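Local coordinates for sorbitol dehydrogenase (Gluconobacter oxydans, PDB 5ITG), which probably interconverts D-sorbitol and L-sorbose using an NADP(H) cofactor, as a polyol dehydrogenase of the mannitol dehydrogenase family, at residues V389-A392 / I393-R397; K396-L399 / S400-A403. One frame throughout, in Å; residues are numbered along the deposited sequence.

Overall arrangement
Interactions 1 and 2 follow each other along the chain and share Lys-396 and Arg-397, their centres being about 8 Å apart. Interaction 1 covers the last turn of helix 377-394 and its exit, and interaction 2 the loop that turns into the start of helix 400-412. Together they form the connection between two consecutive helices in the mannitol dehydrogenase C-terminal domain; the centres of the two contacts lie about 29 and 30 Å from the centre of the chain. Apolar packing joins the two: Ala-392 CB meets Ile-402 CD1 at 3.3 Å, and Val-389 CG2 lies 3.6 Å from Ile-402 CG2. One helix is thus ended, and the next begun, by local bonds while side chains pack between the two helices.

Interaction 1 (V389-A392 / I393-R397); sequences VRRA and IEDKR
Arg-390 bends at its third torsion (chi3 72°), and this turns its NE toward Glu-394, one helical turn on, 3.5 Å from OE2 of that residue. The salt bridge is loose, with guanidinium and carboxylate planes 78° apart. Glu-394 is exposed, so an acid there can pair with the arginine at the helix surface, but the arginine's main commitment is to Asp-457, with Gly-454 O as a further acceptor. Arg-391 is bent at its second and third torsions and lies alongside Asp-395, pointing the same way. OD2 of Asp-395 sits at the guanidinium edge, 3.5 Å from NE of Arg-391, in a salt bridge whose hydrogen bond is weak. Valine and isoleucine serve the apolar flank, where Val-389 CG1 touches Ile-393 CD1 at 3.9 Å.

The backbone keeps helical pairing as far as Asp-395, whose N reaches Arg-391 O at 2.8 Å. A Schellman motif then ends the helix. Lys-396 takes a positive phi as its C-prime residue, and Arg-397 N donates to Ala-392 O at 2.8 Å in the carbonyl plane, while the companion bond from Lys-396 N to Ile-393 O is weak. On the buried flank of this last turn, Val-389 also touches Trp-455 in a loop, and the small Ala-392 admits the neighbouring helix 400-412, which lays Ile-402 against Val-389 and Ala-392.

Interaction 2 (K396-L399 / S400-A403); sequences KRDL and SRIA
Asp-398 opens helix 400-412 with an Asx turn, its carboxylate capping the first turn by accepting from Ser-400. Its CB, the start of the side chain, passes 4.0 Å from Arg-401 NH2. CG stands opposite the backbone N (chi1 180°), which carries the carboxylate over the start of the helix. There OD1 takes two donors: the hydroxyl OG of Ser-400 at 2.9 Å, on its syn lone pair, and more weakly Ser-400 N at 3.3 Å, through a nearly straight bond of 166°. OD2 turns to Arg-401 NH1, 3.1 Å away, in a salt bridge whose planes are 57° apart. An aspartate fits here because its short chain serves N-H, hydroxyl and guanidinium at once, and its negative charge probably suits the positive end of the helix dipole. Replacing Ser-400 by an alanine is likely to cost OD1 its shorter bond, leaving the weak one from the backbone N and the salt bridge at OD2 to hold the carboxylate.

Arg-401 is anchored more strongly by its NE to Asp-337, from helix 324-338, so Asp-398 is its second carboxylate. Leu-399 supplies the apolar side of the turn, packing on Ala-392, and its O receives Ala-403 N at 2.7 Å, the first regular helical bond of this turn. A water finishes the cap, donating to Asp-398 O at 2.7 Å and accepting from Ile-402 N at 3.1 Å.

Interaction 1 (V389-A392 / I393-R397)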
# COMPACT_ATOMS: atom_id res chain seq x y z
N VAL A 389 17.24 15.66 -1.61
CA VAL A 389 18.40 16.18 -2.32
C VAL A 389 18.21 17.68 -2.63
O VAL A 389 19.12 18.48 -2.40
CB VAL A 389 18.63 15.41 -3.65
CG1 VAL A 389 19.74 16.08 -4.47
CG2 VAL A 389 19.02 13.97 -3.34
N ARG A 390 17.05 18.05 -3.15
CA ARG A 390 16.81 19.46 -3.46
C ARG A 390 17.01 20.35 -2.23
O ARG A 390 17.64 21.39 -2.31
CB ARG A 390 15.39 19.69 -4.00
CG ARG A 390 15.10 19.09 -5.38
CD ARG A 390 13.77 19.64 -5.93
NE ARG A 390 13.89 21.04 -6.32
CZ ARG A 390 14.33 21.45 -7.51
NH1 ARG A 390 14.69 20.57 -8.43
NH2 ARG A 390 14.45 22.74 -7.77
N ARG A 391 16.46 19.93 -1.09
CA ARG A 391 16.59 20.71 0.14
C ARG A 391 18.04 20.86 0.59
O ARG A 391 18.46 21.95 0.99
CB ARG A 391 15.77 20.08 1.27
CG ARG A 391 14.28 20.29 1.11
CD ARG A 391 13.93 21.77 1.24
NE ARG A 391 13.72 22.17 2.63
CZ ARG A 391 12.74 21.70 3.39
NH1 ARG A 391 11.89 20.80 2.91
NH2 ARG A 391 12.61 22.13 4.64
N ALA A 392 18.80 19.77 0.53
CA ALA A 392 20.20 19.80 0.94
C ALA A 392 20.99 20.77 0.08
O ALA A 392 21.81 21.52 0.59
CB ALA A 392 20.81 18.41 0.84
N ILE A 393 20.73 20.75 -1.22
CA ILE A 393 21.41 21.65 -2.16
C ILE A 393 20.94 23.09 -1.97
O ILE A 393 21.75 24.02 -1.94
CB ILE A 393 21.16 21.26 -3.63
CG1 ILE A 393 21.72 19.87 -3.92
CG2 ILE A 393 21.76 22.31 -4.56
CD1 ILE A 393 21.53 19.41 -5.36
N GLU A 394 19.63 23.27 -1.87
CA GLU A 394 19.04 24.60 -1.71
C GLU A 394 19.47 25.28 -0.41
O GLU A 394 19.82 26.46 -0.40
CB GLU A 394 17.52 24.51 -1.75
CG GLU A 394 16.95 24.03 -3.09
CD GLU A 394 15.47 23.67 -3.00
OE1 GLU A 394 14.97 23.49 -1.86
OE2 GLU A 394 14.82 23.55 -4.06
N ASP A 395 19.45 24.53 0.69
CA ASP A 395 19.83 25.09 1.98
C ASP A 395 21.31 24.96 2.30
O ASP A 395 21.74 25.27 3.41
CB ASP A 395 19.00 24.45 3.10
CG ASP A 395 17.51 24.65 2.91
OD1 ASP A 395 17.12 25.71 2.37
OD2 ASP A 395 16.74 23.75 3.30
N LYS A 396 22.08 24.49 1.33
CA LYS A 396 23.52 24.33 1.50
C LYS A 396 23.89 23.49 2.72
O LYS A 396 24.69 23.90 3.56
CB LYS A 396 24.17 25.72 1.59
CG LYS A 396 23.85 26.60 0.38
CD LYS A 396 24.25 28.06 0.57
CE LYS A 396 23.95 28.87 -0.70
NZ LYS A 396 24.21 30.33 -0.55
N ARG A 397 23.31 22.30 2.80
CA ARG A 397 23.57 21.39 3.91
C ARG A 397 24.54 20.29 3.48
O ARG A 397 24.80 20.12 2.29
CB ARG A 397 22.25 20.80 4.41
CG ARG A 397 21.39 21.83 5.13
CD ARG A 397 19.91 21.49 5.05
NE ARG A 397 19.62 20.13 5.47
CZ ARG A 397 19.85 19.66 6.70
NH1 ARG A 397 20.38 20.44 7.63
NH2 ARG A 397 19.54 18.40 6.99

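Interaction 2 (K396-L399 / S400-A403)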
# COMPACT_ATOMS: atom_id res chain seq x y z
N LYS A 396 22.08 24.49 1.33
CA LYS A 396 23.52 24.33 1.50
C LYS A 396 23.89 23.49 2.72
O LYS A 396 24.69 23.90 3.56
CB LYS A 396 24.17 25.72 1.59
CG LYS A 396 23.85 26.60 0.38
CD LYS A 396 24.25 28.06 0.57
CE LYS A 396 23.95 28.87 -0.70
NZ LYS A 396 24.21 30.33 -0.55
N ARG A 397 23.31 22.30 2.80
CA ARG A 397 23.57 21.39 3.91
C ARG A 397 24.54 20.29 3.48
O ARG A 397 24.80 20.12 2.29
CB ARG A 397 22.25 20.80 4.41
CG ARG A 397 21.39 21.83 5.13
CD ARG A 397 19.91 21.49 5.05
NE ARG A 397 19.62 20.13 5.47
CZ ARG A 397 19.85 19.66 6.70
NH1 ARG A 397 20.38 20.44 7.63
NH2 ARG A 397 19.54 18.40 6.99
N ASP A 398 25.08 19.54 4.44
CA ASP A 398 26.03 18.47 4.14
C ASP A 398 25.46 17.47 3.13
O ASP A 398 24.35 16.97 3.30
CB ASP A 398 26.43 17.74 5.43
CG ASP A 398 27.41 16.61 5.17
OD1 ASP A 398 28.39 16.82 4.42
OD2 ASP A 398 27.22 15.50 5.72
N LEU A 399 26.24 17.16 2.10
CA LEU A 399 25.82 16.26 1.04
C LEU A 399 26.43 14.86 1.13
O LEU A 399 26.10 13.98 0.33
CB LEU A 399 26.15 16.88 -0.31
CG LEU A 399 25.50 18.24 -0.59
CD1 LEU A 399 26.07 18.87 -1.85
CD2 LEU A 399 24.01 18.05 -0.72
N SER A 400 27.32 14.67 2.10
CA SER A 400 28.01 13.40 2.28
C SER A 400 27.18 12.13 2.18
O SER A 400 27.46 11.27 1.36
CB SER A 400 28.76 13.40 3.62
OG SER A 400 29.76 14.39 3.62
N ARG A 401 26.15 12.01 3.03
CA ARG A 401 25.31 10.81 3.02
C ARG A 401 24.41 10.73 1.79
O ARG A 401 24.12 9.64 1.30
CB ARG A 401 24.45 10.76 4.29
CG ARG A 401 25.27 10.57 5.57
CD ARG A 401 24.44 10.96 6.79
NE ARG A 401 24.03 12.36 6.72
CZ ARG A 401 24.80 13.39 7.04
NH1 ARG A 401 26.04 13.19 7.47
NH2 ARG A 401 24.35 14.63 6.90
N ILE A 402 23.98 11.88 1.30
CA ILE A 402 23.14 11.93 0.12
C ILE A 402 23.96 11.42 -1.07
O ILE A 402 23.47 10.64 -1.90
CB ILE A 402 22.64 13.39 -0.13
CG1 ILE A 402 21.56 13.72 0.91
CG2 ILE A 402 22.08 13.54 -1.55
CD1 ILE A 402 21.18 15.18 0.97
N ALA A 403 25.22 11.84 -1.13
CA ALA A 403 26.10 11.42 -2.22
C ALA A 403 26.41 9.93 -2.11
O ALA A 403 26.56 9.24 -3.12
CB ALA A 403 27.39 12.23 -2.19
O HOH W 1 24.10 14.29 3.28